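Local coordinates for Lmo0488 protein (Listeria monocytogenes serovar 1/2a, PDB 5TED) that binds shikimate through this effector-binding domain of QuiR, a LysR-type transcriptional regulator that activates protocatechuate biosynthesis genes in response to shikimate, at residues T139-L144 against S152-I157; L7-T12 against H16-L21; K44-D49 against E53-A58; F122-I127 against P173-F178. One frame throughout, in Å; residues are numbered along the deposited sequence.

Contact 1: residues T139-L144 against S152-I157; sequences TAMVGL and SIMPKI
Met141 and Met154 meet through chains that run straight as far as their sulfurs and then bend. In Met141, CG stands anti to the backbone N (chi1 177°) and SD anti to CA, which carries the thioether from helix 138-146 toward strand 152-155. Met154 starts differently: its CG lies between the backbone N and the carbonyl carbon (chi1 63°), and this lifts the chain off the strand toward the helix. The two side chains therefore slide past each other in opposite directions, with Met141 SD 3.8 Å from Met154 CB and, in return, Met154 SD 4.0 Å from Met141 CG. Beyond the sulfur, the terminal methyl of Met154 turns in against the helix and lies 4.3 Å from Val142 CB. Ser152 adds to the packing, its CB 3.7 Å from Met141 CG. The axes of the two short segments approach to 9.6 Å at 142°, so the chain nearly reverses between helix and strand. Such helix-on-sheet packing belongs to the periplasmic-binding-protein-like fold of LysR effector domains, and here the layer is built from two methionines, a valine and a serine, all buried. Backbone hydrogen bonds tie Ser152 to Val82 and Met154 to Val80 on the neighbouring strand 69-84, while Met141 also packs on Ile106 and Phe108 of strand 104-108. The helix face bearing Ala140 and Leu144 is turned to the second subunit, where they pack on its Gln40 and Phe38. Directly after Met154 comes Pro155, which touches the bound shikimate.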
# COMPACT_ATOMS: atom_id res chain seq x y z
N THR A 139 -5.39 -2.44 -0.27
CA THR A 139 -6.17 -1.62 -1.18
C THR A 139 -6.29 -2.27 -2.55
O THR A 139 -7.34 -2.16 -3.19
CB THR A 139 -5.61 -0.19 -1.29
OG1 THR A 139 -4.42 -0.21 -2.06
CG2 THR A 139 -5.26 0.33 0.09
N ALA A 140 -5.25 -3.00 -2.99
CA ALA A 140 -5.35 -3.76 -4.24
C ALA A 140 -6.44 -4.83 -4.14
O ALA A 140 -7.12 -5.13 -5.13
CB ALA A 140 -4.01 -4.40 -4.59
N MET A 141 -6.61 -5.42 -2.96
CA MET A 141 -7.63 -6.45 -2.77
C MET A 141 -9.04 -5.86 -2.87
O MET A 141 -9.86 -6.33 -3.66
CB MET A 141 -7.42 -7.14 -1.42
CG MET A 141 -8.48 -8.21 -1.07
SD MET A 141 -7.93 -9.18 0.37
CE MET A 141 -6.62 -10.20 -0.26
N VAL A 142 -9.35 -4.85 -2.05
CA VAL A 142 -10.70 -4.30 -2.14
C VAL A 142 -10.91 -3.62 -3.50
O VAL A 142 -12.04 -3.61 -4.03
CB VAL A 142 -10.99 -3.35 -0.96
CG1 VAL A 142 -10.09 -2.13 -0.97
CG2 VAL A 142 -12.48 -2.97 -0.96
N GLY A 143 -9.85 -3.11 -4.11
CA GLY A 143 -9.98 -2.56 -5.46
C GLY A 143 -10.55 -3.58 -6.43
O GLY A 143 -11.47 -3.29 -7.19
N LEU A 144 -10.03 -4.82 -6.38
CA LEU A 144 -10.52 -5.86 -7.28
C LEU A 144 -11.90 -6.36 -6.87
O LEU A 144 -12.72 -6.69 -7.74
CB LEU A 144 -9.52 -7.02 -7.35
CG LEU A 144 -8.20 -6.68 -8.06
CD1 LEU A 144 -7.16 -7.72 -7.72
CD2 LEU A 144 -8.42 -6.62 -9.57
N SER A 152 -13.48 -11.51 -1.11
CA SER A 152 -12.28 -11.64 -0.29
C SER A 152 -12.65 -11.78 1.19
O SER A 152 -13.75 -11.41 1.61
CB SER A 152 -11.34 -10.45 -0.49
OG SER A 152 -11.82 -9.31 0.21
N ILE A 153 -11.71 -12.34 1.96
CA ILE A 153 -11.70 -12.24 3.41
C ILE A 153 -10.49 -11.39 3.79
O ILE A 153 -9.38 -11.65 3.32
CB ILE A 153 -11.62 -13.62 4.08
CG1 ILE A 153 -11.52 -13.50 5.60
CG2 ILE A 153 -10.43 -14.40 3.55
CD1 ILE A 153 -11.59 -14.85 6.32
N MET A 154 -10.70 -10.36 4.61
CA MET A 154 -9.64 -9.40 4.88
C MET A 154 -9.98 -8.66 6.17
O MET A 154 -11.09 -8.77 6.68
CB MET A 154 -9.47 -8.41 3.72
CG MET A 154 -10.67 -7.54 3.45
SD MET A 154 -10.60 -6.62 1.88
CE MET A 154 -9.08 -5.68 2.11
N PRO A 155 -9.03 -7.90 6.72
CA PRO A 155 -9.33 -7.12 7.93
C PRO A 155 -10.35 -6.04 7.63
O PRO A 155 -10.33 -5.41 6.57
CB PRO A 155 -7.97 -6.50 8.31
CG PRO A 155 -6.96 -7.12 7.46
CD PRO A 155 -7.66 -7.67 6.24
N LYS A 156 -11.22 -5.78 8.60
CA LYS A 156 -12.13 -4.64 8.48
C LYS A 156 -11.32 -3.36 8.68
O LYS A 156 -10.73 -3.16 9.74
CB LYS A 156 -13.26 -4.76 9.49
CG LYS A 156 -14.37 -3.74 9.24
CD LYS A 156 -15.29 -3.61 10.45
CE LYS A 156 -16.73 -3.43 10.00
NZ LYS A 156 -17.64 -3.05 11.12
N ILE A 157 -11.21 -2.55 7.63
CA ILE A 157 -10.43 -1.32 7.65
C ILE A 157 -11.30 -0.19 7.11
O ILE A 157 -12.28 -0.42 6.38
CB ILE A 157 -9.12 -1.44 6.86
CG1 ILE A 157 -9.39 -1.84 5.40
CG2 ILE A 157 -8.20 -2.46 7.51
CD1 ILE A 157 -8.12 -1.90 4.56

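Contact 2: residues L7-T12 against H16-L21; sequences LGFIYT and HTVPEL. With SKM ((3R,4S,5R)-3,4,5-trihydroxycyclohex-1-ene-1-carboxylic acid), chain D.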
# COMPACT_ATOMS: atom_id res chain seq x y z
N LEU A 7 11.05 1.98 12.21
CA LEU A 7 9.87 1.19 12.53
C LEU A 7 9.30 0.60 11.25
O LEU A 7 8.89 1.35 10.35
CB LEU A 7 8.85 2.06 13.24
CG LEU A 7 7.55 1.38 13.61
CD1 LEU A 7 7.84 0.33 14.72
CD2 LEU A 7 6.60 2.47 14.07
N GLY A 8 9.24 -0.72 11.17
CA GLY A 8 8.63 -1.41 10.04
C GLY A 8 7.28 -1.99 10.45
O GLY A 8 7.13 -2.48 11.56
N PHE A 9 6.31 -1.93 9.54
CA PHE A 9 4.98 -2.39 9.90
C PHE A 9 4.18 -2.88 8.70
O PHE A 9 4.44 -2.51 7.54
CB PHE A 9 4.21 -1.31 10.66
CG PHE A 9 4.11 0.02 9.96
CD1 PHE A 9 3.09 0.26 9.04
CD2 PHE A 9 4.99 1.06 10.27
CE1 PHE A 9 2.95 1.51 8.43
CE2 PHE A 9 4.86 2.31 9.66
CZ PHE A 9 3.85 2.54 8.75
N ILE A 10 3.19 -3.73 8.99
CA ILE A 10 2.30 -4.25 7.96
C ILE A 10 1.37 -3.14 7.51
O ILE A 10 1.00 -2.24 8.29
CB ILE A 10 1.52 -5.47 8.48
CG1 ILE A 10 0.73 -5.10 9.74
CG2 ILE A 10 2.45 -6.62 8.79
CD1 ILE A 10 -0.09 -6.29 10.32
N TYR A 11 0.98 -3.20 6.23
CA TYR A 11 0.35 -2.08 5.55
C TYR A 11 -0.82 -1.49 6.32
O TYR A 11 -1.01 -0.26 6.34
CB TYR A 11 -0.14 -2.54 4.19
CG TYR A 11 0.94 -2.99 3.25
CD1 TYR A 11 1.79 -2.08 2.65
CD2 TYR A 11 1.10 -4.34 2.96
CE1 TYR A 11 2.78 -2.50 1.75
CE2 TYR A 11 2.08 -4.77 2.06
CZ TYR A 11 2.92 -3.84 1.47
OH TYR A 11 3.88 -4.23 0.58
N THR A 12 -1.69 -2.34 6.87
CA THR A 12 -2.90 -1.73 7.42
C THR A 12 -2.60 -0.83 8.61
O THR A 12 -3.48 -0.07 9.02
CB THR A 12 -3.96 -2.77 7.82
OG1 THR A 12 -3.44 -3.65 8.82
CG2 THR A 12 -4.45 -3.58 6.60
N HIS A 16 -3.98 4.57 10.41
CA HIS A 16 -4.42 5.12 11.69
C HIS A 16 -3.59 4.70 12.90
O HIS A 16 -3.36 5.53 13.80
CB HIS A 16 -5.87 4.72 11.98
CG HIS A 16 -6.82 5.10 10.88
ND1 HIS A 16 -7.25 6.39 10.68
CD2 HIS A 16 -7.37 4.35 9.90
CE1 HIS A 16 -8.05 6.42 9.62
NE2 HIS A 16 -8.14 5.20 9.13
N THR A 17 -3.19 3.43 12.98
CA THR A 17 -2.59 2.94 14.22
C THR A 17 -1.22 3.55 14.46
O THR A 17 -0.95 4.08 15.55
CB THR A 17 -2.53 1.41 14.22
OG1 THR A 17 -3.87 0.90 14.26
CG2 THR A 17 -1.77 0.90 15.46
N VAL A 18 -0.31 3.46 13.48
CA VAL A 18 1.01 4.08 13.65
C VAL A 18 0.90 5.59 13.85
O VAL A 18 1.51 6.11 14.79
CB VAL A 18 1.93 3.69 12.48
CG1 VAL A 18 3.11 4.61 12.41
CG2 VAL A 18 2.40 2.27 12.68
N PRO A 19 0.12 6.33 13.05
CA PRO A 19 -0.07 7.77 13.32
C PRO A 19 -0.53 8.06 14.74
O PRO A 19 -0.02 8.99 15.38
CB PRO A 19 -1.15 8.17 12.30
CG PRO A 19 -0.94 7.20 11.15
CD PRO A 19 -0.58 5.90 11.82
N GLU A 20 -1.49 7.27 15.25
CA GLU A 20 -1.99 7.48 16.61
C GLU A 20 -0.90 7.26 17.65
O GLU A 20 -0.76 8.05 18.60
CB GLU A 20 -3.17 6.54 16.88
CG GLU A 20 -3.86 6.79 18.26
CD GLU A 20 -5.13 5.94 18.47
OE1 GLU A 20 -5.55 5.25 17.52
OE2 GLU A 20 -5.69 5.96 19.58
N LEU A 21 -0.11 6.20 17.49
CA LEU A 21 0.99 5.92 18.40
C LEU A 21 2.06 7.01 18.34
O LEU A 21 2.54 7.49 19.37
CB LEU A 21 1.61 4.56 18.06
CG LEU A 21 0.77 3.33 18.40
CD1 LEU A 21 1.39 2.10 17.81
CD2 LEU A 21 0.68 3.16 19.94
O12 SKM D . -1.66 -5.88 4.77
C8 SKM D . -1.91 -7.19 4.26
C6 SKM D . -0.75 -7.81 3.88
O7 SKM D . -1.00 -9.12 3.38
C5 SKM D . 0.32 -8.02 5.13
C4 SKM D . -0.30 -8.64 6.31
C1 SKM D . 0.55 -9.30 7.41
O2 SKM D . 1.73 -9.65 7.13
O3 SKM D . 0.06 -9.51 8.56
C10 SKM D . -1.89 -8.55 6.49
C9 SKM D . -2.72 -8.09 5.42
O11 SKM D . -3.72 -7.31 5.96
O HOH W 1 -4.08 1.81 10.89
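Val18 faces Phe9 head-on, the two side chains coming from opposite directions so that a methyl group sits over the aromatic face. CG2 of Val18 lies 3.8 Å from the centroid of the Phe9 ring and 13° off the ring normal, a nearly perpendicular CH-pi contact above the middle of the ring. The other methyl, CG1, stands outside the rim, 4.0 Å from Phe9 CE2, and extends the contact more loosely to Leu7, whose CD2 is 4.4 Å away. With its CG between the backbone N and the carbonyl carbon (chi1 54°), Phe9 holds its ring out from the strand toward the helix.

Further along, a water joins the loop to the helix start: it donates to Thr12 O at 2.7 Å and accepts from Thr17 N at 2.8 Å, thus serving a first-turn amide just after the N-cap residue His16. Ile10 and Tyr11 turn to shikimate instead. Ile10 CG2 is 3.5 Å from ligand atom O2, and O12 lies in plane at the Tyr11 ring edge, 3.6 Å from CD2.

The contact opens the beta-alpha-beta unit of strand 4-10, helix 17-26 and strand 35-41. Strand 4-10 runs parallel between strands 35-41 and 57-60, Leu21 packs on helix 191-208, and Ala140 of the second subunit touches Phe9.

Contact 3: residues K44-D49 against E53-A58; sequences KSIIPD and EKFDLA
A mixed contact, part turn closure and part apolar packing, joins helix 43-51 to the loop and first residues of strand 57-60 that follow it. Asp49 carries much of it. Its carbonyl oxygen accepts from Phe55 N at 3.0 Å with an N-H...O angle of 167°, a straight bond although the donor stands 39° out of the carbonyl plane. The same residue covers the Phe55 ring with its CB, 3.6 Å from the centroid and displaced toward the rim, in a CH-pi contact. Ring and carboxylate planes are almost perpendicular, 83° apart, and Asp49 OD2 lies 3.6 Å from Phe55 CZ. The other oxygen, OD1, accepts from Asn52 ND2 in the intervening turn and also takes a water hydrogen at 2.6 Å. That water has a weak bond from Lys54, whose chain bends at its last torsion; the charged atoms Lys54 NZ and Asp49 OD1 stay 4.7 Å apart, linked weakly through the water.

Deeper in, Ile46 divides its branches between two partners. CG2, anti to the backbone N, presses on Ala58 CB at 3.5 Å, while CG1 approaches Phe55 CE2 at 4.2 Å as the two side chains cross at about a right angle. Phe55 also meets the ring of Phe39 on strand 35-41, and Ile46 packs on Ile10 of strand 4-10. This tight return from helix to a strand parallel to 4-10 is the second half of a beta-alpha-beta crossover, strand 35-41, helix 43-51 and strand 57-60, within the periplasmic-binding-protein-like fold.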
# COMPACT_ATOMS: atom_id res chain seq x y z
N LYS A 44 6.22 -11.57 6.18
CA LYS A 44 7.32 -12.46 5.85
C LYS A 44 8.56 -11.69 5.40
O LYS A 44 9.69 -12.11 5.68
CB LYS A 44 6.86 -13.48 4.81
CG LYS A 44 5.84 -14.51 5.38
CD LYS A 44 6.41 -15.26 6.60
CE LYS A 44 5.47 -16.37 7.12
NZ LYS A 44 4.34 -15.90 8.00
N SER A 45 8.39 -10.52 4.77
CA SER A 45 9.54 -9.67 4.48
C SER A 45 10.04 -8.93 5.73
O SER A 45 11.24 -8.74 5.90
CB SER A 45 9.20 -8.69 3.36
OG SER A 45 8.89 -7.40 3.86
N ILE A 46 9.12 -8.54 6.62
CA ILE A 46 9.47 -7.73 7.79
C ILE A 46 10.39 -8.49 8.73
O ILE A 46 11.30 -7.90 9.34
CB ILE A 46 8.18 -7.26 8.50
CG1 ILE A 46 7.54 -6.10 7.71
CG2 ILE A 46 8.45 -6.91 9.97
CD1 ILE A 46 6.12 -5.75 8.16
N ILE A 47 10.17 -9.79 8.90
CA ILE A 47 10.96 -10.56 9.86
C ILE A 47 12.45 -10.51 9.54
O ILE A 47 13.25 -10.23 10.46
CB ILE A 47 10.44 -12.01 9.93
CG1 ILE A 47 9.02 -12.06 10.49
CG2 ILE A 47 11.41 -12.87 10.73
CD1 ILE A 47 8.90 -11.60 11.93
N PRO A 48 12.91 -10.80 8.31
CA PRO A 48 14.35 -10.68 8.03
C PRO A 48 14.90 -9.29 8.29
O PRO A 48 16.07 -9.16 8.69
CB PRO A 48 14.44 -11.04 6.54
CG PRO A 48 13.22 -11.82 6.24
CD PRO A 48 12.15 -11.32 7.16
N ASP A 49 14.11 -8.24 8.05
CA ASP A 49 14.61 -6.88 8.27
C ASP A 49 14.69 -6.53 9.74
O ASP A 49 15.40 -5.58 10.11
CB ASP A 49 13.76 -5.86 7.52
CG ASP A 49 14.05 -5.84 6.04
OD1 ASP A 49 15.10 -6.38 5.66
OD2 ASP A 49 13.27 -5.26 5.26
N GLU A 53 18.52 -5.99 11.37
CA GLU A 53 18.57 -4.73 12.09
C GLU A 53 18.23 -3.52 11.23
O GLU A 53 18.49 -2.39 11.65
CB GLU A 53 19.94 -4.52 12.74
CG GLU A 53 20.28 -5.61 13.76
CD GLU A 53 21.66 -5.43 14.37
OE1 GLU A 53 22.57 -6.22 14.02
OE2 GLU A 53 21.82 -4.51 15.19
N LYS A 54 17.65 -3.73 10.04
CA LYS A 54 17.14 -2.59 9.28
C LYS A 54 16.05 -1.87 10.06
O LYS A 54 15.94 -0.64 10.00
CB LYS A 54 16.61 -3.04 7.92
CG LYS A 54 17.69 -3.25 6.88
CD LYS A 54 17.10 -3.30 5.48
CE LYS A 54 18.18 -3.25 4.40
NZ LYS A 54 19.19 -4.33 4.57
N PHE A 55 15.22 -2.63 10.79
CA PHE A 55 14.21 -2.09 11.68
C PHE A 55 14.67 -2.27 13.13
O PHE A 55 15.22 -3.32 13.49
CB PHE A 55 12.84 -2.81 11.50
CG PHE A 55 12.36 -2.88 10.07
CD1 PHE A 55 12.74 -1.94 9.14
CD2 PHE A 55 11.50 -3.91 9.67
CE1 PHE A 55 12.28 -2.01 7.82
CE2 PHE A 55 11.06 -3.99 8.37
CZ PHE A 55 11.44 -3.04 7.43
N ASP A 56 14.46 -1.24 13.95
CA ASP A 56 14.62 -1.36 15.40
C ASP A 56 13.46 -2.12 16.02
O ASP A 56 13.63 -2.87 16.99
CB ASP A 56 14.75 0.03 16.03
CG ASP A 56 15.95 0.79 15.52
OD1 ASP A 56 17.08 0.26 15.66
OD2 ASP A 56 15.77 1.91 14.97
N LEU A 57 12.26 -1.91 15.48
CA LEU A 57 11.03 -2.50 15.99
C LEU A 57 10.12 -2.77 14.80
O LEU A 57 10.20 -2.08 13.78
CB LEU A 57 10.28 -1.58 16.96
CG LEU A 57 11.01 -1.07 18.21
CD1 LEU A 57 10.23 0.04 18.91
CD2 LEU A 57 11.29 -2.22 19.17
N ALA A 58 9.22 -3.74 14.95
CA ALA A 58 8.26 -4.01 13.89
C ALA A 58 6.88 -4.23 14.49
O ALA A 58 6.74 -4.60 15.66
CB ALA A 58 8.67 -5.23 13.05
O HOH W 2 16.49 -6.00 3.53

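Contact 4: residues F122-I127 against P173-F178; sequences FAEINI and PKHDRF
Pro173, preceded by a cis peptide bond, packs against the C-terminal end of helix 115-124, which closes in a Schellman motif: Ile127 N bonds to Phe122 O and Asn126 N to Ala123 O, with Asn126 as the C-prime residue of positive phi. Across the contact the proline ring meets two side chains. Its CD lies 3.7 Å from Ile125 CG2, the two side chains crossing at about a right angle, while its CB lies 3.7 Å from Glu124 OE2. Two residues on, His175 turns its side chain back toward the helix and also packs on Leu117 and Leu121 of it. Here the polar link is made at the surface by Glu124, whose CG is anti to the backbone N (chi1 176°) and whose extended chain reaches the imidazole. His175 NE2 donates to the syn lone pair of Glu124 OE1 at 2.8 Å, a bent bond of 130° with the oxygen 26° out of the ring plane.

Arg177 follows, on strand 177-184, and its guanidinium leaves the helix end behind: NE is hydrogen-bonded to Gln77, NH1 to Ser61, and NH2 to the carboxylate oxygen O3 of shikimate.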
# COMPACT_ATOMS: atom_id res chain seq x y z
N PHE A 122 -10.39 -21.85 7.02
CA PHE A 122 -10.94 -22.69 5.96
C PHE A 122 -10.72 -24.17 6.25
O PHE A 122 -11.58 -25.00 5.96
CB PHE A 122 -10.31 -22.34 4.60
CG PHE A 122 -10.84 -21.06 3.99
CD1 PHE A 122 -12.14 -20.99 3.52
CD2 PHE A 122 -10.01 -19.95 3.85
CE1 PHE A 122 -12.63 -19.81 2.96
CE2 PHE A 122 -10.48 -18.77 3.28
CZ PHE A 122 -11.80 -18.70 2.83
N ALA A 123 -9.56 -24.51 6.81
CA ALA A 123 -9.32 -25.91 7.18
C ALA A 123 -10.26 -26.35 8.29
O ALA A 123 -10.73 -27.49 8.30
CB ALA A 123 -7.86 -26.10 7.57
N GLU A 124 -10.55 -25.46 9.24
CA GLU A 124 -11.45 -25.81 10.33
C GLU A 124 -12.82 -26.23 9.81
O GLU A 124 -13.40 -27.20 10.30
CB GLU A 124 -11.62 -24.62 11.28
CG GLU A 124 -12.62 -24.86 12.39
CD GLU A 124 -12.63 -23.75 13.41
OE1 GLU A 124 -11.70 -22.91 13.39
OE2 GLU A 124 -13.57 -23.71 14.23
N ILE A 125 -13.34 -25.51 8.82
CA ILE A 125 -14.65 -25.81 8.25
C ILE A 125 -14.48 -26.75 7.05
O ILE A 125 -15.43 -26.97 6.28
CB ILE A 125 -15.40 -24.52 7.88
CG1 ILE A 125 -14.59 -23.68 6.88
CG2 ILE A 125 -15.68 -23.69 9.13
CD1 ILE A 125 -15.39 -22.56 6.23
N ASN A 126 -13.27 -27.29 6.89
CA ASN A 126 -12.97 -28.29 5.85
C ASN A 126 -13.44 -27.84 4.47
O ASN A 126 -14.11 -28.57 3.74
CB ASN A 126 -13.59 -29.64 6.23
CG ASN A 126 -12.79 -30.81 5.69
OD1 ASN A 126 -11.73 -31.16 6.21
ND2 ASN A 126 -13.30 -31.44 4.63
N ILE A 127 -13.05 -26.62 4.08
CA ILE A 127 -13.37 -26.05 2.78
C ILE A 127 -12.08 -25.66 2.09
O ILE A 127 -11.16 -25.11 2.72
CB ILE A 127 -14.32 -24.84 2.90
CG1 ILE A 127 -15.71 -25.31 3.34
CG2 ILE A 127 -14.37 -24.05 1.60
CD1 ILE A 127 -16.70 -24.18 3.44
N PRO A 173 -16.44 -19.63 11.22
CA PRO A 173 -15.84 -19.78 12.55
C PRO A 173 -15.29 -18.45 13.06
O PRO A 173 -14.90 -17.62 12.24
CB PRO A 173 -14.72 -20.80 12.32
CG PRO A 173 -14.32 -20.59 10.89
CD PRO A 173 -15.54 -20.09 10.15
N LYS A 174 -15.25 -18.23 14.37
CA LYS A 174 -14.76 -16.99 14.93
C LYS A 174 -13.40 -17.20 15.58
O LYS A 174 -13.23 -18.09 16.41
N HIS A 175 -12.43 -16.38 15.17
CA HIS A 175 -11.11 -16.43 15.78
C HIS A 175 -10.48 -15.05 15.74
O HIS A 175 -10.73 -14.25 14.83
CB HIS A 175 -10.20 -17.48 15.12
CG HIS A 175 -10.59 -18.90 15.41
ND1 HIS A 175 -10.21 -19.55 16.57
CD2 HIS A 175 -11.31 -19.80 14.70
CE1 HIS A 175 -10.69 -20.79 16.56
NE2 HIS A 175 -11.36 -20.96 15.43
N ASP A 176 -9.64 -14.78 16.74
CA ASP A 176 -9.05 -13.47 16.92
C ASP A 176 -7.86 -13.28 16.00
O ASP A 176 -7.07 -14.20 15.78
CB ASP A 176 -8.64 -13.29 18.38
CG ASP A 176 -9.81 -13.45 19.33
OD1 ASP A 176 -10.62 -12.51 19.42
OD2 ASP A 176 -9.92 -14.52 19.97
N ARG A 177 -7.77 -12.10 15.40
CA ARG A 177 -6.63 -11.68 14.60
C ARG A 177 -5.86 -10.69 15.46
O ARG A 177 -6.29 -9.55 15.64
CB ARG A 177 -7.08 -11.04 13.28
CG ARG A 177 -5.97 -10.77 12.24
CD ARG A 177 -4.95 -9.71 12.73
NE ARG A 177 -4.22 -9.07 11.63
CZ ARG A 177 -3.07 -9.51 11.11
NH1 ARG A 177 -2.49 -10.60 11.60
NH2 ARG A 177 -2.50 -8.84 10.11
N PHE A 178 -4.73 -11.12 16.03
CA PHE A 178 -3.89 -10.24 16.83
C PHE A 178 -2.72 -9.73 16.00
O PHE A 178 -2.26 -10.40 15.07
CB PHE A 178 -3.36 -10.96 18.07
CG PHE A 178 -4.41 -11.22 19.10
CD1 PHE A 178 -4.91 -10.20 19.89
CD2 PHE A 178 -4.91 -12.50 19.27
CE1 PHE A 178 -5.88 -10.45 20.84
CE2 PHE A 178 -5.88 -12.76 20.22
CZ PHE A 178 -6.37 -11.74 21.00

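The shikimate site lies among the four contacts, and each has a different relation to it. Contact 2 supplies Ile10, Tyr11 and Thr12, contact 1 Pro155 and contact 4 Arg177. Contact 3 supplies no residue of the pocket, the side chain of Ile46 lying about 6 Å from the bound shikimate. Contacts 2 and 3, centres about 14 Å apart, lie on the neighbouring parallel strands 4-10 and 57-60, with Phe9 C 3.5 Å from Ile46 CD1. Contact 1 touches contact 2 through Ile157 CG2 and Thr12 CG2, 4.0 Å apart; Ile10 CD1 likewise meets Arg177 NH2 at 3.5 Å. Contact 1 is nested within the chain loop closed by contact 4. Contacts 1 and 2 also reach the second subunit.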